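Local coordinates for arabinogalactan endo-1,4-beta-galactosidase (Ignisphaera aggregans, PDB 7OSK), which probably hydrolyses internal beta-1,4-galactosidic linkages of galactan chains with a calcium-binding catalytic domain of glycoside hydrolase family 53, at residues P60-E64 / R116-F120; A294-D300 / N374-F380; T355-Y359 / G369-E373. All blocks are in the same frame, centred on the assembly; numbering follows the deposited sequence.

Contact 1 (P60-E64 / R116-F120); sequences PWIIE and RMTDF
The CB-CG edge of Pro60 packs against three side chains of 116-120. Pro60 CG meets Met117 CE at 3.6 Å and Phe120 CB at 3.8 Å. Pro60 CB rests on the aliphatic stem of Arg116, 3.7 Å from Arg116 CG. The bends in the Met117 chain, at chi2 and chi3, carry its methyl back to the proline. This is the close-packed, buried part of the contact. Met117 and Phe120 also touch strand 90-95. The fold here is the (beta/alpha)8 barrel. Helix 59-65 follows the first strand, and helix 114-126 joins the second strand to the third. The two helix segments run almost perpendicular, at 93°, with their axes 10.9 Å apart. The outer side is polar and looser. Arg116 CG lies anti to the backbone N (chi1 163°), and the chain turns at chi3 to present the guanidinium to Trp61. CE3 of Trp61 sits 3.6 Å above the guanidinium plane, over its centre. Arg116 NH1 forms a salt bridge to Glu64 OE1 at 2.9 Å and a weak hydrogen bond to OE2. Carboxylate and guanidinium planes are 64° apart. Asn111 O accepts from Arg116 NE, and Gly361 O from Trp61 NE1. Glu64 is exposed to solvent.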
ATOM      1  N   PRO A  60     -10.061  -6.110   7.745  1.00 20.87           N
ATOM      2  CA  PRO A  60     -10.854  -7.344   7.815  1.00 18.90           C
ATOM      3  C   PRO A  60     -10.614  -8.158   9.085  1.00 18.97           C
ATOM      4  O   PRO A  60     -11.570  -8.682   9.652  1.00 20.80           O
ATOM      5  CB  PRO A  60     -10.394  -8.123   6.578  1.00 18.34           C
ATOM      6  CG  PRO A  60      -9.927  -7.079   5.637  1.00 18.36           C
ATOM      7  CD  PRO A  60      -9.272  -6.050   6.501  1.00 19.12           C
ATOM      8  N   TRP A  61      -9.362  -8.250   9.526  1.00 18.24           N
ATOM      9  CA  TRP A  61      -9.029  -8.977  10.748  1.00 19.60           C
ATOM     10  C   TRP A  61      -9.624  -8.290  11.975  1.00 19.59           C
ATOM     11  O   TRP A  61     -10.177  -8.947  12.855  1.00 18.40           O
ATOM     12  CB  TRP A  61      -7.509  -9.102  10.888  1.00 19.89           C
ATOM     13  CG  TRP A  61      -7.045  -9.812  12.131  1.00 17.77           C
ATOM     14  CD1 TRP A  61      -6.356  -9.268  13.174  1.00 17.36           C
ATOM     15  CD2 TRP A  61      -7.228 -11.198  12.452  1.00 17.92           C
ATOM     16  NE1 TRP A  61      -6.099 -10.224  14.123  1.00 16.12           N
ATOM     17  CE2 TRP A  61      -6.624 -11.418  13.705  1.00 16.97           C
ATOM     18  CE3 TRP A  61      -7.846 -12.272  11.803  1.00 21.56           C
ATOM     19  CZ2 TRP A  61      -6.619 -12.668  14.324  1.00 17.38           C
ATOM     20  CZ3 TRP A  61      -7.841 -13.513  12.419  1.00 19.06           C
ATOM     21  CH2 TRP A  61      -7.231 -13.699  13.667  1.00 17.40           C
ATOM     22  N   ILE A  62      -9.513  -6.965  12.019  1.00 20.71           N
ATOM     23  CA  ILE A  62     -10.057  -6.172  13.119  1.00 18.19           C
ATOM     24  C   ILE A  62     -11.562  -6.397  13.285  1.00 20.17           C
ATOM     25  O   ILE A  62     -12.054  -6.546  14.403  1.00 19.61           O
ATOM     26  CB  ILE A  62      -9.783  -4.664  12.903  1.00 19.12           C
ATOM     27  CG1 ILE A  62      -8.278  -4.392  12.985  1.00 21.25           C
ATOM     28  CG2 ILE A  62     -10.530  -3.815  13.934  1.00 18.82           C
ATOM     29  CD1 ILE A  62      -7.869  -2.963  12.642  1.00 21.61           C
ATOM     30  N   ILE A  63     -12.284  -6.416  12.168  1.00 19.87           N
ATOM     31  CA  ILE A  63     -13.734  -6.591  12.189  1.00 19.37           C
ATOM     32  C   ILE A  63     -14.115  -7.977  12.711  1.00 20.43           C
ATOM     33  O   ILE A  63     -15.119  -8.133  13.410  1.00 19.63           O
ATOM     34  CB  ILE A  63     -14.342  -6.383  10.783  1.00 18.32           C
ATOM     35  CG1 ILE A  63     -13.996  -4.986  10.257  1.00 19.72           C
ATOM     36  CG2 ILE A  63     -15.860  -6.567  10.814  1.00 18.81           C
ATOM     37  CD1 ILE A  63     -14.332  -4.769   8.793  1.00 19.21           C
ATOM     38  N   GLU A  64     -13.312  -8.980  12.370  1.00 19.49           N
ATOM     39  CA  GLU A  64     -13.579 -10.349  12.793  1.00 21.17           C
ATOM     40  C   GLU A  64     -13.445 -10.494  14.304  1.00 19.86           C
ATOM     41  O   GLU A  64     -14.131 -11.309  14.918  1.00 22.54           O
ATOM     42  CB  GLU A  64     -12.633 -11.324  12.084  1.00 23.21           C
ATOM     43  CG  GLU A  64     -12.938 -11.505  10.599  1.00 27.64           C
ATOM     44  CD  GLU A  64     -11.939 -12.407   9.894  1.00 29.68           C
ATOM     45  OE1 GLU A  64     -11.158 -13.086  10.591  1.00 34.96           O
ATOM     46  OE2 GLU A  64     -11.939 -12.437   8.643  1.00 23.74           O
ATOM     47  N   ARG A 116      -9.251 -14.118   3.042  1.00 18.24           N
ATOM     48  CA  ARG A 116      -9.723 -12.987   3.843  1.00 19.22           C
ATOM     49  C   ARG A 116      -9.614 -11.670   3.080  1.00 18.29           C
ATOM     50  O   ARG A 116     -10.479 -10.805   3.202  1.00 17.69           O
ATOM     51  CB  ARG A 116      -8.941 -12.888   5.158  1.00 18.53           C
ATOM     52  CG  ARG A 116      -9.064 -11.534   5.849  1.00 19.18           C
ATOM     53  CD  ARG A 116      -8.820 -11.608   7.354  1.00 21.15           C
ATOM     54  NE  ARG A 116      -7.763 -12.550   7.721  1.00 20.42           N
ATOM     55  CZ  ARG A 116      -7.947 -13.687   8.391  1.00 19.93           C
ATOM     56  NH1 ARG A 116      -9.157 -14.063   8.794  1.00 17.51           N
ATOM     57  NH2 ARG A 116      -6.905 -14.459   8.665  1.00 21.16           N
ATOM     58  N   MET A 117      -8.552 -11.520   2.297  1.00 18.76           N
ATOM     59  CA  MET A 117      -8.340 -10.297   1.532  1.00 16.52           C
ATOM     60  C   MET A 117      -9.309 -10.195   0.363  1.00 17.25           C
ATOM     61  O   MET A 117      -9.751  -9.104   0.011  1.00 20.50           O
ATOM     62  CB  MET A 117      -6.901 -10.233   1.021  1.00 17.01           C
ATOM     63  CG  MET A 117      -5.868  -9.990   2.106  1.00 18.26           C
ATOM     64  SD  MET A 117      -6.058  -8.385   2.909  1.00 18.48           S
ATOM     65  CE  MET A 117      -7.004  -8.832   4.365  1.00 16.16           C
ATOM     66  N   THR A 118      -9.635 -11.331  -0.241  1.00 17.84           N
ATOM     67  CA  THR A 118     -10.521 -11.352  -1.397  1.00 19.34           C
ATOM     68  C   THR A 118     -11.954 -10.999  -1.001  1.00 20.89           C
ATOM     69  O   THR A 118     -12.682 -10.372  -1.773  1.00 19.91           O
ATOM     70  CB  THR A 118     -10.504 -12.731  -2.091  1.00 19.23           C
ATOM     71  OG1 THR A 118      -9.184 -13.005  -2.581  1.00 16.75           O
ATOM     72  CG2 THR A 118     -11.485 -12.773  -3.258  1.00 21.51           C
ATOM     73  N   ASP A 119     -12.357 -11.403   0.199  1.00 22.68           N
ATOM     74  CA  ASP A 119     -13.711 -11.138   0.667  1.00 21.86           C
ATOM     75  C   ASP A 119     -13.937  -9.645   0.857  1.00 21.92           C
ATOM     76  O   ASP A 119     -15.034  -9.143   0.619  1.00 25.96           O
ATOM     77  CB  ASP A 119     -13.994 -11.873   1.978  1.00 18.03           C
ATOM     78  CG  ASP A 119     -15.351 -11.517   2.557  1.00 23.19           C
ATOM     79  OD1 ASP A 119     -16.367 -12.059   2.071  1.00 22.50           O
ATOM     80  OD2 ASP A 119     -15.401 -10.688   3.491  1.00 24.03           O
ATOM     81  N   PHE A 120     -12.899  -8.939   1.287  1.00 19.87           N
ATOM     82  CA  PHE A 120     -13.000  -7.500   1.495  1.00 22.19           C
ATOM     83  C   PHE A 120     -12.965  -6.768   0.159  1.00 22.51           C
ATOM     84  O   PHE A 120     -13.739  -5.838  -0.071  1.00 22.73           O
ATOM     85  CB  PHE A 120     -11.872  -7.004   2.399  1.00 22.52           C
ATOM     86  CG  PHE A 120     -12.053  -5.590   2.868  1.00 21.63           C
ATOM     87  CD1 PHE A 120     -12.943  -5.296   3.888  1.00 22.44           C
ATOM     88  CD2 PHE A 120     -11.341  -4.556   2.291  1.00 19.65           C
ATOM     89  CE1 PHE A 120     -13.116  -4.000   4.323  1.00 19.05           C
ATOM     90  CE2 PHE A 120     -11.511  -3.256   2.723  1.00 20.35           C
ATOM     91  CZ  PHE A 120     -12.399  -2.979   3.740  1.00 19.38           C
TER

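Contact 2 (A294-D300 / N374-F380)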
ATOM      1  N   ALA A 294       2.046   7.949   4.995  1.00 22.21           N
ATOM      2  CA  ALA A 294       1.303   8.183   6.224  1.00 21.37           C
ATOM      3  C   ALA A 294       1.956   9.261   7.068  1.00 22.02           C
ATOM      4  O   ALA A 294       3.112   9.618   6.851  1.00 24.48           O
ATOM      5  CB  ALA A 294       1.184   6.897   7.024  1.00 21.65           C
ATOM      6  N   TYR A 295       1.202   9.779   8.030  1.00 23.25           N
ATOM      7  CA  TYR A 295       1.741  10.722   8.997  1.00 23.26           C
ATOM      8  C   TYR A 295       0.971  10.622  10.305  1.00 26.02           C
ATOM      9  O   TYR A 295      -0.097  10.011  10.359  1.00 21.23           O
ATOM     10  CB  TYR A 295       1.686  12.152   8.463  1.00 23.19           C
ATOM     11  CG  TYR A 295       2.774  13.025   9.034  1.00 25.38           C
ATOM     12  CD1 TYR A 295       4.080  12.924   8.575  1.00 25.99           C
ATOM     13  CD2 TYR A 295       2.502  13.939  10.040  1.00 24.73           C
ATOM     14  CE1 TYR A 295       5.081  13.711   9.094  1.00 26.70           C
ATOM     15  CE2 TYR A 295       3.500  14.734  10.570  1.00 25.87           C
ATOM     16  CZ  TYR A 295       4.791  14.615  10.092  1.00 28.78           C
ATOM     17  OH  TYR A 295       5.797  15.398  10.606  1.00 28.81           O
ATOM     18  N   ALA A 296       1.523  11.227  11.353  1.00 25.10           N
ATOM     19  CA  ALA A 296       0.941  11.130  12.683  1.00 23.83           C
ATOM     20  C   ALA A 296      -0.081  12.232  12.939  1.00 24.97           C
ATOM     21  O   ALA A 296       0.204  13.413  12.744  1.00 25.62           O
ATOM     22  CB  ALA A 296       2.035  11.176  13.733  1.00 22.99           C
ATOM     23  N   TRP A 297      -1.275  11.833  13.371  1.00 23.73           N
ATOM     24  CA  TRP A 297      -2.295  12.781  13.808  1.00 25.19           C
ATOM     25  C   TRP A 297      -2.138  13.065  15.301  1.00 27.78           C
ATOM     26  O   TRP A 297      -2.792  13.957  15.845  1.00 29.91           O
ATOM     27  CB  TRP A 297      -3.700  12.251  13.507  1.00 26.12           C
ATOM     28  CG  TRP A 297      -4.020  10.931  14.167  1.00 24.99           C
ATOM     29  CD1 TRP A 297      -3.729   9.687  13.693  1.00 22.59           C
ATOM     30  CD2 TRP A 297      -4.697  10.734  15.415  1.00 24.28           C
ATOM     31  NE1 TRP A 297      -4.176   8.727  14.569  1.00 21.54           N
ATOM     32  CE2 TRP A 297      -4.774   9.344  15.635  1.00 21.26           C
ATOM     33  CE3 TRP A 297      -5.242  11.597  16.370  1.00 23.56           C
ATOM     34  CZ2 TRP A 297      -5.372   8.798  16.768  1.00 22.61           C
ATOM     35  CZ3 TRP A 297      -5.835  11.053  17.493  1.00 24.52           C
ATOM     36  CH2 TRP A 297      -5.896   9.667  17.682  1.00 24.58           C
ATOM     37  N   THR A 298      -1.264  12.303  15.954  1.00 26.53           N
ATOM     38  CA  THR A 298      -0.953  12.500  17.366  1.00 24.75           C
ATOM     39  C   THR A 298       0.340  11.773  17.714  1.00 24.43           C
ATOM     40  O   THR A 298       0.868  11.017  16.903  1.00 24.97           O
ATOM     41  CB  THR A 298      -2.084  11.994  18.283  1.00 25.00           C
ATOM     42  OG1 THR A 298      -1.716  12.191  19.655  1.00 27.90           O
ATOM     43  CG2 THR A 298      -2.351  10.516  18.043  1.00 25.83           C
ATOM     44  N   LEU A 299       0.836  11.999  18.925  1.00 26.09           N
ATOM     45  CA  LEU A 299       2.071  11.373  19.382  1.00 27.26           C
ATOM     46  C   LEU A 299       1.786  10.411  20.529  1.00 26.54           C
ATOM     47  O   LEU A 299       2.659   9.648  20.945  1.00 25.84           O
ATOM     48  CB  LEU A 299       3.075  12.449  19.816  1.00 26.92           C
ATOM     49  CG  LEU A 299       4.538  12.405  19.352  1.00 30.74           C
ATOM     50  CD1 LEU A 299       4.734  11.738  17.996  1.00 29.54           C
ATOM     51  CD2 LEU A 299       5.080  13.826  19.305  1.00 32.85           C
ATOM     52  N   ASP A 300       0.556  10.443  21.031  1.00 26.49           N
ATOM     53  CA  ASP A 300       0.160   9.588  22.141  1.00 27.40           C
ATOM     54  C   ASP A 300       0.088   8.112  21.742  1.00 26.41           C
ATOM     55  O   ASP A 300       0.136   7.772  20.559  1.00 27.25           O
ATOM     56  CB  ASP A 300      -1.189  10.047  22.701  1.00 28.33           C
ATOM     57  CG  ASP A 300      -1.059  11.241  23.629  1.00 29.74           C
ATOM     58  OD1 ASP A 300      -0.063  11.985  23.516  1.00 26.41           O
ATOM     59  OD2 ASP A 300      -1.955  11.435  24.476  1.00 40.78           O
ATOM     60  N   ASN A 374      -1.395   5.868  15.865  1.00 21.93           N
ATOM     61  CA  ASN A 374      -1.330   7.325  15.851  1.00 22.85           C
ATOM     62  C   ASN A 374      -1.072   7.852  14.444  1.00 24.17           C
ATOM     63  O   ASN A 374      -0.892   9.053  14.250  1.00 22.96           O
ATOM     64  CB  ASN A 374      -0.250   7.842  16.812  1.00 24.27           C
ATOM     65  CG  ASN A 374       1.151   7.440  16.397  1.00 23.67           C
ATOM     66  OD1 ASN A 374       1.370   6.346  15.880  1.00 23.41           O
ATOM     67  ND2 ASN A 374       2.113   8.330  16.631  1.00 24.62           N
ATOM     68  N   GLN A 375      -1.051   6.943  13.469  1.00 22.37           N
ATOM     69  CA  GLN A 375      -0.898   7.307  12.062  1.00 21.74           C
ATOM     70  C   GLN A 375      -2.093   6.853  11.228  1.00 21.62           C
ATOM     71  O   GLN A 375      -2.100   7.020  10.012  1.00 20.36           O
ATOM     72  CB  GLN A 375       0.379   6.702  11.480  1.00 22.73           C
ATOM     73  CG  GLN A 375       1.661   7.339  11.974  1.00 22.84           C
ATOM     74  CD  GLN A 375       2.860   6.932  11.143  1.00 23.66           C
ATOM     75  OE1 GLN A 375       3.855   6.434  11.670  1.00 25.48           O
ATOM     76  NE2 GLN A 375       2.772   7.143   9.835  1.00 23.02           N
ATOM     77  N   ALA A 376      -3.094   6.269  11.876  1.00 23.56           N
ATOM     78  CA  ALA A 376      -4.318   5.877  11.187  1.00 22.75           C
ATOM     79  C   ALA A 376      -5.179   7.109  10.930  1.00 21.60           C
ATOM     80  O   ALA A 376      -4.878   8.192  11.425  1.00 22.62           O
ATOM     81  CB  ALA A 376      -5.086   4.846  12.000  1.00 22.51           C
ATOM     82  N   LEU A 377      -6.240   6.942  10.145  1.00 19.51           N
ATOM     83  CA  LEU A 377      -7.174   8.034   9.880  1.00 21.04           C
ATOM     84  C   LEU A 377      -8.399   7.933  10.791  1.00 23.64           C
ATOM     85  O   LEU A 377      -9.365   8.683  10.636  1.00 24.79           O
ATOM     86  CB  LEU A 377      -7.594   8.031   8.407  1.00 22.05           C
ATOM     87  CG  LEU A 377      -6.475   8.340   7.407  1.00 20.65           C
ATOM     88  CD1 LEU A 377      -6.949   8.149   5.974  1.00 21.05           C
ATOM     89  CD2 LEU A 377      -5.951   9.755   7.598  1.00 23.64           C
ATOM     90  N   PHE A 378      -8.341   7.002  11.741  1.00 23.33           N
ATOM     91  CA  PHE A 378      -9.358   6.852  12.777  1.00 22.33           C
ATOM     92  C   PHE A 378      -8.678   6.954  14.138  1.00 23.09           C
ATOM     93  O   PHE A 378      -7.505   6.603  14.268  1.00 24.17           O
ATOM     94  CB  PHE A 378     -10.083   5.509  12.650  1.00 21.17           C
ATOM     95  CG  PHE A 378     -10.842   5.343  11.366  1.00 21.26           C
ATOM     96  CD1 PHE A 378     -10.187   4.985  10.201  1.00 21.91           C
ATOM     97  CD2 PHE A 378     -12.215   5.529  11.328  1.00 25.64           C
ATOM     98  CE1 PHE A 378     -10.884   4.826   9.017  1.00 20.85           C
ATOM     99  CE2 PHE A 378     -12.919   5.371  10.146  1.00 23.97           C
ATOM    100  CZ  PHE A 378     -12.251   5.018   8.990  1.00 22.67           C
ATOM    101  N   ASP A 379      -9.398   7.428  15.153  1.00 23.53           N
ATOM    102  CA  ASP A 379      -8.818   7.520  16.490  1.00 24.59           C
ATOM    103  C   ASP A 379      -8.881   6.167  17.196  1.00 23.58           C
ATOM    104  O   ASP A 379      -9.318   5.173  16.615  1.00 22.68           O
ATOM    105  CB  ASP A 379      -9.515   8.605  17.328  1.00 28.30           C
ATOM    106  CG  ASP A 379     -11.003   8.352  17.529  1.00 26.34           C
ATOM    107  OD1 ASP A 379     -11.435   7.180  17.589  1.00 25.63           O
ATOM    108  OD2 ASP A 379     -11.745   9.350  17.647  1.00 25.62           O
ATOM    109  N   PHE A 380      -8.447   6.141  18.451  1.00 22.86           N
ATOM    110  CA  PHE A 380      -8.347   4.897  19.207  1.00 25.29           C
ATOM    111  C   PHE A 380      -9.719   4.279  19.447  1.00 25.18           C
ATOM    112  O   PHE A 380      -9.849   3.061  19.575  1.00 24.66           O
ATOM    113  CB  PHE A 380      -7.638   5.148  20.541  1.00 24.62           C
ATOM    114  CG  PHE A 380      -6.314   5.849  20.400  1.00 25.18           C
ATOM    115  CD1 PHE A 380      -5.581   5.742  19.229  1.00 25.53           C
ATOM    116  CD2 PHE A 380      -5.805   6.620  21.431  1.00 25.62           C
ATOM    117  CE1 PHE A 380      -4.367   6.386  19.091  1.00 26.75           C
ATOM    118  CE2 PHE A 380      -4.586   7.266  21.299  1.00 24.99           C
ATOM    119  CZ  PHE A 380      -3.869   7.148  20.128  1.00 25.83           C
TER
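The indole of Trp297 lies against the bend of 374-380 and next to the Phe380 ring. Trp297 CH2 stands 3.9 Å over one face of that ring, displaced toward its rim. The two ring planes are inclined at 56°, an oblique aromatic pair. The backbone N of Ala376 lies in the indole plane, at its edge. One indole face carries the methyl CG2 of the next residue, Thr298. Trp297 CH2 also touches Asp379 CB at 3.8 Å. Trp297 CG sits between the backbone N and the carbonyl carbon (chi1 59°), which folds the ring back over the opposing loop. Its NE1 donates to Glu373 O. With an alanine here, Glu373 O would probably lose this donor and a gap would open beside Phe380 and Asp379. Both segments belong to loops of the TIM barrel, one following strand 287-293 and the other strand 346-352. Two hydrogen bonds join them directly. Trp297 N donates to Asn374 O at 2.9 Å. Asn374 ND2 donates to Thr298 O at 3.0 Å, from a position tilted out of the carbonyl plane, and also to Phe309 O. The buried amide nitrogen thus has two acceptors. Asn374 CB packs on Thr298 CG2 at 3.6 Å. Farther along, the CB and CG of Gln375 run past Tyr295 O, while its NE2 reaches Tyr265 OH beside the methyl of Ala294. At the other end, Thr298 OG1 accepts from Asp300 N at 3.2 Å and closes an ST turn, just ahead of the calcium ligand Asp301.

Contact 3 (T355-Y359 / G369-E373); sequences TWIPY and GNPWE. With CA (calcium ion), chain C.
Hydrogen bonds between the two segments centre on the Asn370 amide. Its ND2 donates to Trp356 O at 3.0 Å. The donor stands well above the carbonyl plane and the bond is bent, with an angle of 138° at the hydrogen. A water accepts from the same ND2, donates a hydrogen bond to Ile357 O and accepts from Tyr359 N. Both N-H groups of the amide are thus used, one on the chain and one on water. Asn370 OD1 accepts from Trp372 N at 2.8 Å, an Asx turn. Trp356 is itself the centre of an inverse gamma turn, closed by Ile357 N on Thr355 O.

Packing is built on the buried indole of Trp356. The Asn370 amide lies over one face, with OD1 3.6 Å above the plane and near its centre; amide and ring planes are 36° apart. With Asn370 CG anti to the backbone N (chi1 -162°), the amide can cover the ring while its ND2 reaches Trp356 O. Trp372 CB meets Trp356 CE3 at 3.6 Å. The two indole planes are only modestly inclined, but the rings are offset so far that they hardly face each other. Pro358 CD touches Glu373 CB at 3.8 Å. Trp356 NE1 donates to Ala362 O.

Metal bonds come from the segment 369-373. Glu373 binds the calcium ion through both carboxylate oxygens, OE1 at 2.4 Å and OE2 at 2.3 Å, and Ser302 N also donates to OE2. Asn370 contributes its backbone O, while its side chain is engaged with Trp356 and Trp372 N. OD1 of Asp301, Asp303 and Asn307 and the backbone O of His305 complete the seven ligand atoms. The result is a calcium site joining the loops after the seventh and eighth barrel strands, as in bacterial family 53 galactanases.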
ATOM      1  N   THR A 355      -6.754   2.222   8.438  1.00 20.08           N
ATOM      2  CA  THR A 355      -7.791   1.564   9.226  1.00 20.89           C
ATOM      3  C   THR A 355      -7.212   0.805  10.414  1.00 18.79           C
ATOM      4  O   THR A 355      -7.927   0.080  11.102  1.00 19.11           O
ATOM      5  CB  THR A 355      -8.595   0.576   8.360  1.00 21.35           C
ATOM      6  OG1 THR A 355      -7.746  -0.503   7.946  1.00 22.83           O
ATOM      7  CG2 THR A 355      -9.159   1.277   7.135  1.00 20.46           C
ATOM      8  N   TRP A 356      -5.917   0.975  10.656  1.00 20.28           N
ATOM      9  CA  TRP A 356      -5.242   0.202  11.689  1.00 22.07           C
ATOM     10  C   TRP A 356      -5.483   0.807  13.073  1.00 20.03           C
ATOM     11  O   TRP A 356      -4.591   1.408  13.672  1.00 18.83           O
ATOM     12  CB  TRP A 356      -3.743   0.109  11.385  1.00 20.88           C
ATOM     13  CG  TRP A 356      -3.081  -1.094  11.983  1.00 21.50           C
ATOM     14  CD1 TRP A 356      -3.634  -1.995  12.846  1.00 20.47           C
ATOM     15  CD2 TRP A 356      -1.739  -1.536  11.750  1.00 21.01           C
ATOM     16  NE1 TRP A 356      -2.719  -2.967  13.168  1.00 19.75           N
ATOM     17  CE2 TRP A 356      -1.547  -2.708  12.508  1.00 20.13           C
ATOM     18  CE3 TRP A 356      -0.679  -1.052  10.975  1.00 18.23           C
ATOM     19  CZ2 TRP A 356      -0.342  -3.403  12.515  1.00 22.23           C
ATOM     20  CZ3 TRP A 356       0.518  -1.744  10.984  1.00 20.27           C
ATOM     21  CH2 TRP A 356       0.677  -2.906  11.749  1.00 23.67           C
ATOM     22  N   ILE A 357      -6.704   0.639  13.571  1.00 21.05           N
ATOM     23  CA  ILE A 357      -7.078   1.139  14.888  1.00 22.20           C
ATOM     24  C   ILE A 357      -6.596   0.177  15.974  1.00 22.52           C
ATOM     25  O   ILE A 357      -6.392  -1.007  15.707  1.00 24.10           O
ATOM     26  CB  ILE A 357      -8.605   1.333  14.996  1.00 22.36           C
ATOM     27  CG1 ILE A 357      -9.341   0.011  14.757  1.00 21.36           C
ATOM     28  CG2 ILE A 357      -9.074   2.376  13.989  1.00 19.76           C
ATOM     29  CD1 ILE A 357     -10.773   0.019  15.243  1.00 22.31           C
ATOM     30  N   PRO A 358      -6.411   0.680  17.206  1.00 21.58           N
ATOM     31  CA  PRO A 358      -5.950  -0.210  18.274  1.00 21.86           C
ATOM     32  C   PRO A 358      -7.043  -1.169  18.718  1.00 23.86           C
ATOM     33  O   PRO A 358      -8.136  -0.728  19.076  1.00 26.68           O
ATOM     34  CB  PRO A 358      -5.572   0.757  19.397  1.00 23.77           C
ATOM     35  CG  PRO A 358      -6.450   1.930  19.183  1.00 23.70           C
ATOM     36  CD  PRO A 358      -6.631   2.053  17.695  1.00 23.45           C
ATOM     37  N   TYR A 359      -6.750  -2.464  18.690  1.00 23.49           N
ATOM     38  CA  TYR A 359      -7.702  -3.470  19.137  1.00 21.26           C
ATOM     39  C   TYR A 359      -6.961  -4.717  19.610  1.00 21.15           C
ATOM     40  O   TYR A 359      -5.981  -5.124  18.988  1.00 21.83           O
ATOM     41  CB  TYR A 359      -8.676  -3.833  18.016  1.00 20.14           C
ATOM     42  CG  TYR A 359      -9.976  -4.423  18.522  1.00 23.41           C
ATOM     43  CD1 TYR A 359     -11.056  -3.607  18.831  1.00 22.54           C
ATOM     44  CD2 TYR A 359     -10.120  -5.794  18.700  1.00 21.56           C
ATOM     45  CE1 TYR A 359     -12.243  -4.139  19.300  1.00 20.91           C
ATOM     46  CE2 TYR A 359     -11.306  -6.334  19.165  1.00 20.13           C
ATOM     47  CZ  TYR A 359     -12.364  -5.500  19.463  1.00 22.11           C
ATOM     48  OH  TYR A 359     -13.548  -6.027  19.929  1.00 28.28           O
ATOM     49  N   GLY A 369       1.428  -5.719  19.922  1.00 22.48           N
ATOM     50  CA  GLY A 369       0.403  -4.711  19.716  1.00 21.76           C
ATOM     51  C   GLY A 369       0.568  -3.867  18.468  1.00 21.71           C
ATOM     52  O   GLY A 369       1.242  -4.262  17.518  1.00 21.58           O
ATOM     53  N   ASN A 370      -0.060  -2.695  18.484  1.00 23.25           N
ATOM     54  CA  ASN A 370      -0.071  -1.791  17.339  1.00 22.28           C
ATOM     55  C   ASN A 370       0.985  -0.689  17.461  1.00 23.07           C
ATOM     56  O   ASN A 370       1.019   0.016  18.468  1.00 24.66           O
ATOM     57  CB  ASN A 370      -1.455  -1.159  17.192  1.00 22.99           C
ATOM     58  CG  ASN A 370      -1.686  -0.573  15.813  1.00 23.09           C
ATOM     59  OD1 ASN A 370      -0.739  -0.252  15.092  1.00 22.78           O
ATOM     60  ND2 ASN A 370      -2.951  -0.429  15.437  1.00 22.43           N
ATOM     61  N   PRO A 371       1.854  -0.544  16.442  1.00 23.91           N
ATOM     62  CA  PRO A 371       2.833   0.545  16.432  1.00 23.39           C
ATOM     63  C   PRO A 371       2.461   1.693  15.493  1.00 23.28           C
ATOM     64  O   PRO A 371       3.324   2.513  15.179  1.00 24.76           O
ATOM     65  CB  PRO A 371       4.095  -0.156  15.937  1.00 24.95           C
ATOM     66  CG  PRO A 371       3.559  -1.133  14.924  1.00 24.28           C
ATOM     67  CD  PRO A 371       2.176  -1.546  15.411  1.00 23.84           C
ATOM     68  N   TRP A 372       1.202   1.754  15.063  1.00 23.06           N
ATOM     69  CA  TRP A 372       0.815   2.626  13.957  1.00 22.39           C
ATOM     70  C   TRP A 372      -0.481   3.408  14.202  1.00 23.87           C
ATOM     71  O   TRP A 372      -0.884   4.221  13.368  1.00 21.12           O
ATOM     72  CB  TRP A 372       0.668   1.783  12.686  1.00 21.65           C
ATOM     73  CG  TRP A 372       0.767   2.563  11.411  1.00 23.11           C
ATOM     74  CD1 TRP A 372      -0.265   3.038  10.658  1.00 19.96           C
ATOM     75  CD2 TRP A 372       1.968   2.950  10.733  1.00 22.66           C
ATOM     76  NE1 TRP A 372       0.216   3.699   9.555  1.00 18.55           N
ATOM     77  CE2 TRP A 372       1.586   3.660   9.580  1.00 21.54           C
ATOM     78  CE3 TRP A 372       3.330   2.768  10.992  1.00 22.92           C
ATOM     79  CZ2 TRP A 372       2.514   4.186   8.685  1.00 19.91           C
ATOM     80  CZ3 TRP A 372       4.249   3.293  10.103  1.00 22.35           C
ATOM     81  CH2 TRP A 372       3.836   3.992   8.964  1.00 19.96           C
ATOM     82  N   GLU A 373      -1.125   3.182  15.345  1.00 22.70           N
ATOM     83  CA  GLU A 373      -2.476   3.700  15.559  1.00 22.65           C
ATOM     84  C   GLU A 373      -2.523   5.229  15.567  1.00 22.74           C
ATOM     85  O   GLU A 373      -3.571   5.820  15.300  1.00 23.39           O
ATOM     86  CB  GLU A 373      -3.075   3.153  16.865  1.00 23.06           C
ATOM     87  CG  GLU A 373      -2.548   3.757  18.170  1.00 23.40           C
ATOM     88  CD  GLU A 373      -1.451   2.939  18.832  1.00 26.88           C
ATOM     89  OE1 GLU A 373      -0.923   1.990  18.207  1.00 24.19           O
ATOM     90  OE2 GLU A 373      -1.120   3.255  19.994  1.00 26.98           O
TER
HETATM   91 CA    CA C 501       0.578   1.673  20.038  1.00 28.46          CA
HETATM   92  O   HOH W   1      -4.446  -2.679  16.613  1.00 20.05           O

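How the contacts relate
From the N terminus, contact 1 comes first. It closes a loop of 51 residues that contains strand 90-95, and it ties together two helices around the early strands of the barrel. Contact 2 opens much later. It joins the loop after strand 287-293 to the loop after strand 346-352, enclosing helix 324-342. Contact 3 falls within that span and closes a short loop of nine residues after the last strand. Contacts 2 and 3 touch: Phe380 packs on Pro358, and Ala294 on Trp372. Contact 1 reaches contact 3 through Ile62, which packs on the backbone of 355-357. The first and last parts of the barrel thus meet. Contacts 1 and 2 do not touch.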